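Local coordinates for globin protein (Ramazzottius varieornatus, PDB 5ZM9), which probably carries or binds oxygen as a member of the globin family, with a heme whose iron is held by two axial histidines, at residues Lys36-Asn41 and Thr140-Ala145; Arg40-Ala45 and His88-Asp93. One frame throughout, in Å; residues are numbered along the deposited sequence.

Contact 1: residues Lys36-Asn41 and Thr140-Ala145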
ATOM      1  N   LYS A  36       5.301   4.379  12.004  1.00 40.46           N
ATOM      2  CA  LYS A  36       6.607   5.049  12.055  1.00 41.06           C
ATOM      3  C   LYS A  36       7.769   4.156  12.498  1.00 41.35           C
ATOM      4  O   LYS A  36       8.922   4.417  12.141  1.00 41.48           O
ATOM      5  CB  LYS A  36       6.545   6.343  12.874  1.00 41.21           C
ATOM      6  CG  LYS A  36       6.620   7.611  12.028  1.00 41.40           C
ATOM      7  CD  LYS A  36       5.341   7.896  11.252  1.00 41.53           C
ATOM      8  CE  LYS A  36       5.590   8.932  10.165  1.00 41.69           C
ATOM      9  NZ  LYS A  36       4.395   9.138   9.301  1.00 41.76           N
ATOM     10  N   THR A  37       7.458   3.115  13.270  1.00 41.61           N
ATOM     11  CA  THR A  37       8.422   2.050  13.575  1.00 41.95           C
ATOM     12  C   THR A  37       8.560   1.104  12.377  1.00 42.04           C
ATOM     13  O   THR A  37       9.640   0.561  12.125  1.00 42.16           O
ATOM     14  CB  THR A  37       8.031   1.243  14.833  1.00 42.04           C
ATOM     15  OG1 THR A  37       6.664   0.821  14.734  1.00 42.28           O
ATOM     16  CG2 THR A  37       8.215   2.077  16.100  1.00 42.01           C
ATOM     17  N   PHE A  38       7.455   0.928  11.650  1.00 42.05           N
ATOM     18  CA  PHE A  38       7.380   0.101  10.439  1.00 42.08           C
ATOM     19  C   PHE A  38       8.119   0.735   9.253  1.00 42.25           C
ATOM     20  O   PHE A  38       8.757   0.024   8.468  1.00 42.25           O
ATOM     21  CB  PHE A  38       5.900  -0.178  10.110  1.00 41.88           C
ATOM     22  CG  PHE A  38       5.649  -0.727   8.730  1.00 41.79           C
ATOM     23  CD1 PHE A  38       5.840  -2.083   8.452  1.00 41.78           C
ATOM     24  CD2 PHE A  38       5.183   0.108   7.709  1.00 41.68           C
ATOM     25  CE1 PHE A  38       5.594  -2.587   7.179  1.00 41.66           C
ATOM     26  CE2 PHE A  38       4.940  -0.392   6.436  1.00 41.63           C
ATOM     27  CZ  PHE A  38       5.140  -1.741   6.172  1.00 41.62           C
ATOM     28  N   SER A  39       8.037   2.063   9.140  1.00 42.53           N
ATOM     29  CA  SER A  39       8.635   2.823   8.030  1.00 42.85           C
ATOM     30  C   SER A  39      10.169   2.905   8.071  1.00 43.20           C
ATOM     31  O   SER A  39      10.790   3.439   7.143  1.00 43.16           O
ATOM     32  CB  SER A  39       8.022   4.227   7.943  1.00 42.77           C
ATOM     33  OG  SER A  39       8.321   4.991   9.097  1.00 42.74           O
ATOM     34  N   ARG A  40      10.766   2.377   9.144  1.00 43.70           N
ATOM     35  CA  ARG A  40      12.220   2.199   9.253  1.00 44.09           C
ATOM     36  C   ARG A  40      12.736   1.198   8.214  1.00 43.98           C
ATOM     37  O   ARG A  40      13.889   1.288   7.779  1.00 44.07           O
ATOM     38  CB  ARG A  40      12.611   1.728  10.658  1.00 44.71           C
ATOM     39  CG  ARG A  40      12.390   2.744  11.770  1.00 45.41           C
ATOM     40  CD  ARG A  40      12.839   2.180  13.108  1.00 46.09           C
ATOM     41  NE  ARG A  40      12.200   2.858  14.237  1.00 46.71           N
ATOM     42  CZ  ARG A  40      12.237   2.441  15.503  1.00 46.92           C
ATOM     43  NH1 ARG A  40      11.615   3.140  16.443  1.00 46.91           N
ATOM     44  NH2 ARG A  40      12.887   1.331  15.840  1.00 47.03           N
ATOM     45  N   ASN A  41      11.876   0.252   7.835  1.00 43.74           N
ATOM     46  CA  ASN A  41      12.167  -0.741   6.798  1.00 43.56           C
ATOM     47  C   ASN A  41      11.165  -0.633   5.638  1.00 43.33           C
ATOM     48  O   ASN A  41      10.632  -1.645   5.166  1.00 43.30           O
ATOM     49  CB  ASN A  41      12.155  -2.161   7.393  1.00 43.62           C
ATOM     50  CG  ASN A  41      13.027  -2.296   8.630  1.00 43.67           C
ATOM     51  OD1 ASN A  41      12.530  -2.562   9.724  1.00 43.73           O
ATOM     52  ND2 ASN A  41      14.333  -2.114   8.465  1.00 43.66           N
ATOM     53  N   THR A 140       5.225  -9.345   8.448  1.00 40.85           N
ATOM     54  CA  THR A 140       6.619  -9.804   8.416  1.00 41.08           C
ATOM     55  C   THR A 140       7.612  -8.769   8.949  1.00 41.17           C
ATOM     56  O   THR A 140       8.617  -9.137   9.565  1.00 41.31           O
ATOM     57  CB  THR A 140       7.051 -10.284   7.012  1.00 41.16           C
ATOM     58  OG1 THR A 140       6.624  -9.341   6.020  1.00 41.28           O
ATOM     59  CG2 THR A 140       6.450 -11.653   6.699  1.00 41.13           C
ATOM     60  N   THR A 141       7.328  -7.486   8.712  1.00 41.21           N
ATOM     61  CA  THR A 141       8.200  -6.393   9.160  1.00 41.39           C
ATOM     62  C   THR A 141       8.020  -6.093  10.656  1.00 41.67           C
ATOM     63  O   THR A 141       9.008  -6.058  11.396  1.00 41.78           O
ATOM     64  CB  THR A 141       8.024  -5.114   8.305  1.00 41.33           C
ATOM     65  OG1 THR A 141       8.072  -5.454   6.913  1.00 41.28           O
ATOM     66  CG2 THR A 141       9.121  -4.093   8.602  1.00 41.24           C
ATOM     67  N   LEU A 142       6.775  -5.877  11.089  1.00 41.99           N
ATOM     68  CA  LEU A 142       6.471  -5.598  12.502  1.00 42.41           C
ATOM     69  C   LEU A 142       6.651  -6.828  13.397  1.00 42.91           C
ATOM     70  O   LEU A 142       7.090  -6.699  14.544  1.00 43.00           O
ATOM     71  CB  LEU A 142       5.062  -5.012  12.675  1.00 42.23           C
ATOM     72  CG  LEU A 142       4.747  -3.603  12.154  1.00 42.11           C
ATOM     73  CD1 LEU A 142       3.249  -3.435  11.946  1.00 42.04           C
ATOM     74  CD2 LEU A 142       5.285  -2.515  13.075  1.00 42.07           C
ATOM     75  N   ALA A 143       6.320  -8.005  12.854  1.00 43.45           N
ATOM     76  CA  ALA A 143       6.423  -9.313  13.535  1.00 43.92           C
ATOM     77  C   ALA A 143       5.655  -9.391  14.866  1.00 44.24           C
ATOM     78  O   ALA A 143       4.439  -9.611  14.864  1.00 44.21           O
ATOM     79  CB  ALA A 143       7.883  -9.757  13.680  1.00 43.87           C
ATOM     80  N   ASP A 144       6.362  -9.205  15.984  1.00 44.75           N
ATOM     81  CA  ASP A 144       5.753  -9.194  17.319  1.00 45.18           C
ATOM     82  C   ASP A 144       5.097  -7.847  17.656  1.00 45.26           C
ATOM     83  O   ASP A 144       4.330  -7.749  18.618  1.00 45.20           O
ATOM     84  CB  ASP A 144       6.774  -9.604  18.395  1.00 45.37           C
ATOM     85  CG  ASP A 144       7.989  -8.685  18.447  1.00 45.56           C
ATOM     86  OD1 ASP A 144       8.686  -8.535  17.418  1.00 45.58           O
ATOM     87  OD2 ASP A 144       8.256  -8.123  19.530  1.00 45.68           O
ATOM     88  N   ALA A 145       5.408  -6.822  16.858  1.00 45.36           N
ATOM     89  CA  ALA A 145       4.763  -5.510  16.962  1.00 45.54           C
ATOM     90  C   ALA A 145       3.425  -5.457  16.212  1.00 45.68           C
ATOM     91  O   ALA A 145       2.616  -4.552  16.449  1.00 45.72           O
ATOM     92  CB  ALA A 145       5.700  -4.409  16.481  1.00 45.48           C
TER
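Phe38 and Thr141 meet with their side chains roughly perpendicular, the ring bringing its CD1 and CE1 side against the threonine. CE1 of Phe38 lies 3.7 Å from CB of Thr141. The ring gets there because its CG is anti to the backbone N (chi1 166°); its breadth lets it touch Thr141 and Ala45 together. Leu142 suits its buried place by offering a branched aliphatic end: its CD2 methyl packs 3.8 Å from CB of Phe38 and also comes up to the hydroxyl of Thr37. On the Asn41 side, CG2 of Thr141 lies 3.8 Å from CB of Asn41, a methyl-on-methylene contact at the exposed margin.

No hydrogen bond spans the two segments. Both threonines suit a helix surface at the protein's edge because their hydroxyls can turn back on their own helices: OG1 of Thr141 bonds Ala137 O and OG1 of Thr37 bonds Ser34 O. The methyl of Thr141 then serves the apolar contact.

Helix 25-38 is running out here, and helix 128-142 is followed by a type II' turn from Leu142 to Ala145, with Ala143 at positive phi. By helix order these are probably the globin AB and GH corners. Helix 42-56 packs against Phe38 and Thr141, and Trp35 meets the Phe38 ring obliquely.

Contact 2: residues Arg40-Ala45 and His88-Asp93. With HEM (protoporphyrin IX containing Fe), chain B.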
ATOM      1  N   ARG A  40      10.766   2.377   9.144  1.00 43.70           N
ATOM      2  CA  ARG A  40      12.220   2.199   9.253  1.00 44.09           C
ATOM      3  C   ARG A  40      12.736   1.198   8.214  1.00 43.98           C
ATOM      4  O   ARG A  40      13.889   1.288   7.779  1.00 44.07           O
ATOM      5  CB  ARG A  40      12.611   1.728  10.658  1.00 44.71           C
ATOM      6  CG  ARG A  40      12.390   2.744  11.770  1.00 45.41           C
ATOM      7  CD  ARG A  40      12.839   2.180  13.108  1.00 46.09           C
ATOM      8  NE  ARG A  40      12.200   2.858  14.237  1.00 46.71           N
ATOM      9  CZ  ARG A  40      12.237   2.441  15.503  1.00 46.92           C
ATOM     10  NH1 ARG A  40      11.615   3.140  16.443  1.00 46.91           N
ATOM     11  NH2 ARG A  40      12.887   1.331  15.840  1.00 47.03           N
ATOM     12  N   ASN A  41      11.876   0.252   7.835  1.00 43.74           N
ATOM     13  CA  ASN A  41      12.167  -0.741   6.798  1.00 43.56           C
ATOM     14  C   ASN A  41      11.165  -0.633   5.638  1.00 43.33           C
ATOM     15  O   ASN A  41      10.632  -1.645   5.166  1.00 43.30           O
ATOM     16  CB  ASN A  41      12.155  -2.161   7.393  1.00 43.62           C
ATOM     17  CG  ASN A  41      13.027  -2.296   8.630  1.00 43.67           C
ATOM     18  OD1 ASN A  41      12.530  -2.562   9.724  1.00 43.73           O
ATOM     19  ND2 ASN A  41      14.333  -2.114   8.465  1.00 43.66           N
ATOM     20  N   LEU A  42      10.929   0.599   5.177  1.00 43.12           N
ATOM     21  CA  LEU A  42       9.909   0.897   4.160  1.00 42.92           C
ATOM     22  C   LEU A  42      10.232   0.338   2.769  1.00 42.84           C
ATOM     23  O   LEU A  42       9.325  -0.110   2.060  1.00 42.89           O
ATOM     24  CB  LEU A  42       9.637   2.408   4.087  1.00 42.84           C
ATOM     25  CG  LEU A  42       8.318   2.899   3.469  1.00 42.72           C
ATOM     26  CD1 LEU A  42       7.150   2.774   4.439  1.00 42.64           C
ATOM     27  CD2 LEU A  42       8.460   4.340   3.003  1.00 42.68           C
ATOM     28  N   GLU A  43      11.513   0.373   2.391  1.00 42.70           N
ATOM     29  CA  GLU A  43      11.975  -0.178   1.112  1.00 42.55           C
ATOM     30  C   GLU A  43      11.873  -1.704   1.092  1.00 42.09           C
ATOM     31  O   GLU A  43      11.454  -2.284   0.088  1.00 42.14           O
ATOM     32  CB  GLU A  43      13.412   0.262   0.804  1.00 43.02           C
ATOM     33  CG  GLU A  43      13.795   0.127  -0.665  1.00 43.56           C
ATOM     34  CD  GLU A  43      15.294   0.070  -0.890  1.00 43.97           C
ATOM     35  OE1 GLU A  43      15.895  -0.996  -0.639  1.00 44.02           O
ATOM     36  OE2 GLU A  43      15.867   1.086  -1.338  1.00 44.31           O
ATOM     37  N   SER A  44      12.257  -2.331   2.206  1.00 41.47           N
ATOM     38  CA  SER A  44      12.189  -3.783   2.382  1.00 40.87           C
ATOM     39  C   SER A  44      10.747  -4.297   2.365  1.00 40.44           C
ATOM     40  O   SER A  44      10.451  -5.295   1.704  1.00 40.44           O
ATOM     41  CB  SER A  44      12.893  -4.197   3.679  1.00 40.88           C
ATOM     42  OG  SER A  44      12.794  -5.595   3.896  1.00 40.91           O
ATOM     43  N   ALA A  45       9.867  -3.603   3.088  1.00 39.82           N
ATOM     44  CA  ALA A  45       8.443  -3.940   3.155  1.00 39.28           C
ATOM     45  C   ALA A  45       7.707  -3.647   1.848  1.00 38.92           C
ATOM     46  O   ALA A  45       6.750  -4.347   1.503  1.00 38.77           O
ATOM     47  CB  ALA A  45       7.784  -3.211   4.311  1.00 39.26           C
ATOM     48  N   HIS A  88       5.031   2.386  -4.593  1.00 38.02           N
ATOM     49  CA  HIS A  88       3.780   1.761  -4.193  1.00 37.66           C
ATOM     50  C   HIS A  88       3.542   1.725  -2.698  1.00 37.47           C
ATOM     51  O   HIS A  88       2.411   1.572  -2.246  1.00 37.34           O
ATOM     52  CB  HIS A  88       3.686   0.362  -4.798  1.00 37.57           C
ATOM     53  CG  HIS A  88       3.275   0.378  -6.225  1.00 37.46           C
ATOM     54  ND1 HIS A  88       4.174   0.351  -7.255  1.00 37.39           N
ATOM     55  CD2 HIS A  88       2.066   0.530  -6.785  1.00 37.35           C
ATOM     56  CE1 HIS A  88       3.530   0.457  -8.391  1.00 37.34           C
ATOM     57  NE2 HIS A  88       2.248   0.595  -8.135  1.00 37.34           N
ATOM     58  N   ILE A  89       4.633   1.889  -1.958  1.00 37.31           N
ATOM     59  CA  ILE A  89       4.589   1.918  -0.490  1.00 37.16           C
ATOM     60  C   ILE A  89       4.555   3.350   0.083  1.00 37.13           C
ATOM     61  O   ILE A  89       3.954   3.583   1.137  1.00 37.16           O
ATOM     62  CB  ILE A  89       5.715   1.035   0.141  1.00 37.05           C
ATOM     63  CG1 ILE A  89       5.402   0.662   1.598  1.00 37.04           C
ATOM     64  CG2 ILE A  89       7.099   1.664   0.011  1.00 36.99           C
ATOM     65  CD1 ILE A  89       4.690  -0.664   1.759  1.00 37.03           C
ATOM     66  N   THR A  90       5.182   4.294  -0.625  1.00 37.00           N
ATOM     67  CA  THR A  90       5.262   5.703  -0.192  1.00 37.00           C
ATOM     68  C   THR A  90       3.946   6.514  -0.224  1.00 36.85           C
ATOM     69  O   THR A  90       3.819   7.466   0.555  1.00 36.81           O
ATOM     70  CB  THR A  90       6.385   6.497  -0.912  1.00 37.10           C
ATOM     71  OG1 THR A  90       6.331   6.259  -2.324  1.00 37.28           O
ATOM     72  CG2 THR A  90       7.762   6.108  -0.376  1.00 37.08           C
ATOM     73  N   PRO A  91       2.978   6.165  -1.117  1.00 36.79           N
ATOM     74  CA  PRO A  91       1.647   6.779  -0.956  1.00 36.71           C
ATOM     75  C   PRO A  91       0.945   6.399   0.352  1.00 36.71           C
ATOM     76  O   PRO A  91       0.228   7.229   0.914  1.00 36.76           O
ATOM     77  CB  PRO A  91       0.867   6.239  -2.154  1.00 36.72           C
ATOM     78  CG  PRO A  91       1.905   6.002  -3.189  1.00 36.72           C
ATOM     79  CD  PRO A  91       3.081   5.475  -2.420  1.00 36.78           C
ATOM     80  N   TYR A  92       1.155   5.165   0.817  1.00 36.64           N
ATOM     81  CA  TYR A  92       0.651   4.709   2.117  1.00 36.59           C
ATOM     82  C   TYR A  92       1.365   5.394   3.285  1.00 36.73           C
ATOM     83  O   TYR A  92       0.745   5.672   4.316  1.00 36.76           O
ATOM     84  CB  TYR A  92       0.773   3.188   2.253  1.00 36.45           C
ATOM     85  CG  TYR A  92      -0.182   2.383   1.395  1.00 36.33           C
ATOM     86  CD1 TYR A  92      -1.559   2.371   1.659  1.00 36.29           C
ATOM     87  CD2 TYR A  92       0.294   1.608   0.330  1.00 36.26           C
ATOM     88  CE1 TYR A  92      -2.434   1.624   0.878  1.00 36.26           C
ATOM     89  CE2 TYR A  92      -0.573   0.856  -0.457  1.00 36.21           C
ATOM     90  CZ  TYR A  92      -1.934   0.867  -0.179  1.00 36.22           C
ATOM     91  OH  TYR A  92      -2.798   0.127  -0.952  1.00 36.08           O
ATOM     92  N   ASP A  93       2.665   5.650   3.114  1.00 36.94           N
ATOM     93  CA  ASP A  93       3.477   6.374   4.099  1.00 37.11           C
ATOM     94  C   ASP A  93       3.075   7.845   4.192  1.00 37.22           C
ATOM     95  O   ASP A  93       3.050   8.417   5.287  1.00 37.37           O
ATOM     96  CB  ASP A  93       4.974   6.235   3.786  1.00 37.15           C
ATOM     97  CG  ASP A  93       5.866   6.881   4.843  1.00 37.16           C
ATOM     98  OD1 ASP A  93       5.778   6.504   6.032  1.00 37.17           O
ATOM     99  OD2 ASP A  93       6.666   7.766   4.476  1.00 37.17           O
TER
HETATM  100  CHA HEM B 201       1.881   3.602 -11.143  1.00 35.81           C
HETATM  101  CHB HEM B 201       0.909   3.602  -6.390  1.00 35.54           C
HETATM  102  CHC HEM B 201      -1.804  -0.386  -7.110  1.00 35.34           C
HETATM  103  CHD HEM B 201       0.548  -1.047 -11.278  1.00 35.57           C
HETATM  104  C1A HEM B 201       1.760   4.002  -9.833  1.00 35.85           C
HETATM  105  C2A HEM B 201       2.142   5.267  -9.322  1.00 35.99           C
HETATM  106  C3A HEM B 201       1.873   5.272  -7.982  1.00 35.85           C
HETATM  107  C4A HEM B 201       1.320   4.009  -7.658  1.00 35.70           C
HETATM  108  CMA HEM B 201       2.113   6.420  -7.021  1.00 35.84           C
HETATM  109  CAA HEM B 201       2.749   6.401 -10.119  1.00 36.32           C
HETATM  110  CBA HEM B 201       4.255   6.137 -10.218  1.00 36.78           C
HETATM  111  CGA HEM B 201       5.003   7.390 -10.582  1.00 37.10           C
HETATM  112  O1A HEM B 201       5.623   8.019  -9.696  1.00 37.29           O
HETATM  113  O2A HEM B 201       5.012   7.798 -11.766  1.00 37.30           O
HETATM  114  C1B HEM B 201       0.010   2.541  -6.163  1.00 35.40           C
HETATM  115  C2B HEM B 201      -0.687   2.302  -4.935  1.00 35.34           C
HETATM  116  C3B HEM B 201      -1.456   1.181  -5.123  1.00 35.34           C
HETATM  117  C4B HEM B 201      -1.205   0.735  -6.515  1.00 35.35           C
HETATM  118  CMB HEM B 201      -0.604   3.112  -3.659  1.00 35.32           C
HETATM  119  CAB HEM B 201      -2.358   0.532  -4.146  1.00 35.32           C
HETATM  120  CBB HEM B 201      -3.677   0.672  -4.254  1.00 35.35           C
HETATM  121  C1C HEM B 201      -1.371  -0.982  -8.301  1.00 35.40           C
HETATM  122  C2C HEM B 201      -1.749  -2.246  -8.799  1.00 35.40           C
HETATM  123  C3C HEM B 201      -1.070  -2.435  -9.999  1.00 35.44           C
HETATM  124  C4C HEM B 201      -0.283  -1.270 -10.219  1.00 35.43           C
HETATM  125  CMC HEM B 201      -2.715  -3.216  -8.158  1.00 35.31           C
HETATM  126  CAC HEM B 201      -1.153  -3.610 -10.892  1.00 35.44           C
HETATM  127  CBC HEM B 201      -0.111  -4.425 -11.018  1.00 35.48           C
HETATM  128  C1D HEM B 201       1.040   0.221 -11.572  1.00 35.70           C
HETATM  129  C2D HEM B 201       1.634   0.495 -12.889  1.00 35.75           C
HETATM  130  C3D HEM B 201       2.015   1.792 -12.860  1.00 35.90           C
HETATM  131  C4D HEM B 201       1.636   2.290 -11.521  1.00 35.80           C
HETATM  132  CMD HEM B 201       1.778  -0.501 -14.028  1.00 35.73           C
HETATM  133  CAD HEM B 201       2.683   2.592 -13.967  1.00 36.19           C
HETATM  134  CBD HEM B 201       4.117   2.107 -14.218  1.00 36.60           C
HETATM  135  CGD HEM B 201       5.046   3.267 -14.462  1.00 36.86           C
HETATM  136  O1D HEM B 201       5.786   3.673 -13.538  1.00 37.00           O
HETATM  137  O2D HEM B 201       5.085   3.817 -15.586  1.00 37.05           O
HETATM  138  NA  HEM B 201       1.278   3.242  -8.802  1.00 35.72           N
HETATM  139  NB  HEM B 201      -0.330   1.599  -7.046  1.00 35.42           N
HETATM  140  NC  HEM B 201      -0.466  -0.429  -9.166  1.00 35.43           N
HETATM  141  ND  HEM B 201       1.067   1.314 -10.780  1.00 35.69           N
HETATM  142 FE   HEM B 201       0.403   1.467  -9.009  1.00 35.48          FE
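The imidazole of His88 meets the heme by its edge, with porphyrin atom C3B lying in the plane of the ring. From that edge NE2 of His88 binds the iron (FE) at 2.2 Å, and His116 supplies the second axial nitrogen, giving a six-coordinate, bis-histidyl heme. By helix order His88 probably holds the distal position on globin helix E, and His116 the proximal one. ND1 of His88 is hydrogen-bonded to Ala84 O, which restricts rotation of the ring. Tyr92 brings another flat group to the heme: its CE2 is 3.9 Å from the porphyrin methyl CMB. Pro91 meets the same methyl, CB to CMB 3.8 Å, so a compact ring and a broad one pack against an apolar rim.

Facing the other way, beta-branched Ile89 offers two branches to Leu42, the two side chains running antiparallel alongside one another. CG of Leu42 is 3.9 Å from CG2 of Ile89, and this methyl also lies 3.5 Å from Leu42 O. With CG anti to the backbone N (chi1 -159°), Leu42 forks over a turn of the facing helix: CD1 packs 3.9 Å from CG1 of Ile89, while CD2 reaches CG2 of Thr90 at 3.9 Å and CB of Asp93 at 4.0 Å. Thr90 OG1 bonds Leu86 O, and Asp93 OD1 bonds Trp35 NE1. Cutting Leu42 back to an alanine is likely to open a gap beside Ile89 and leave the Thr90 methyl and Asp93 CB without their apolar mate.

The contact thus joins the start of helix 42-56 to helix 79-97. Trp35 of helix 25-38 flanks Leu42, Leu134 of helix 128-142 touches Ile89 and Tyr92, and helix 148-170 packs against Tyr92.

Contact 1 and contact 2 start from the same part of the chain, sharing Arg40 and Asn41 at the corner between helix 25-38 and helix 42-56, and their centres lie 10 Å apart. From this corner the chain reaches helix 79-97 in contact 2 first, and helix 128-142 in contact 1 later. Ala45 ties them directly, its CB 3.6 Å from CZ of Phe38 and also against Thr141; its small side chain suits such close helix packing. Together they join four helices of the all-helical globin fold. Contact 1 packs outer corners, Phe38 being about 12 Å from the heme by its side chain, whereas contact 2 fastens helix 42-56 to the helix bearing His88.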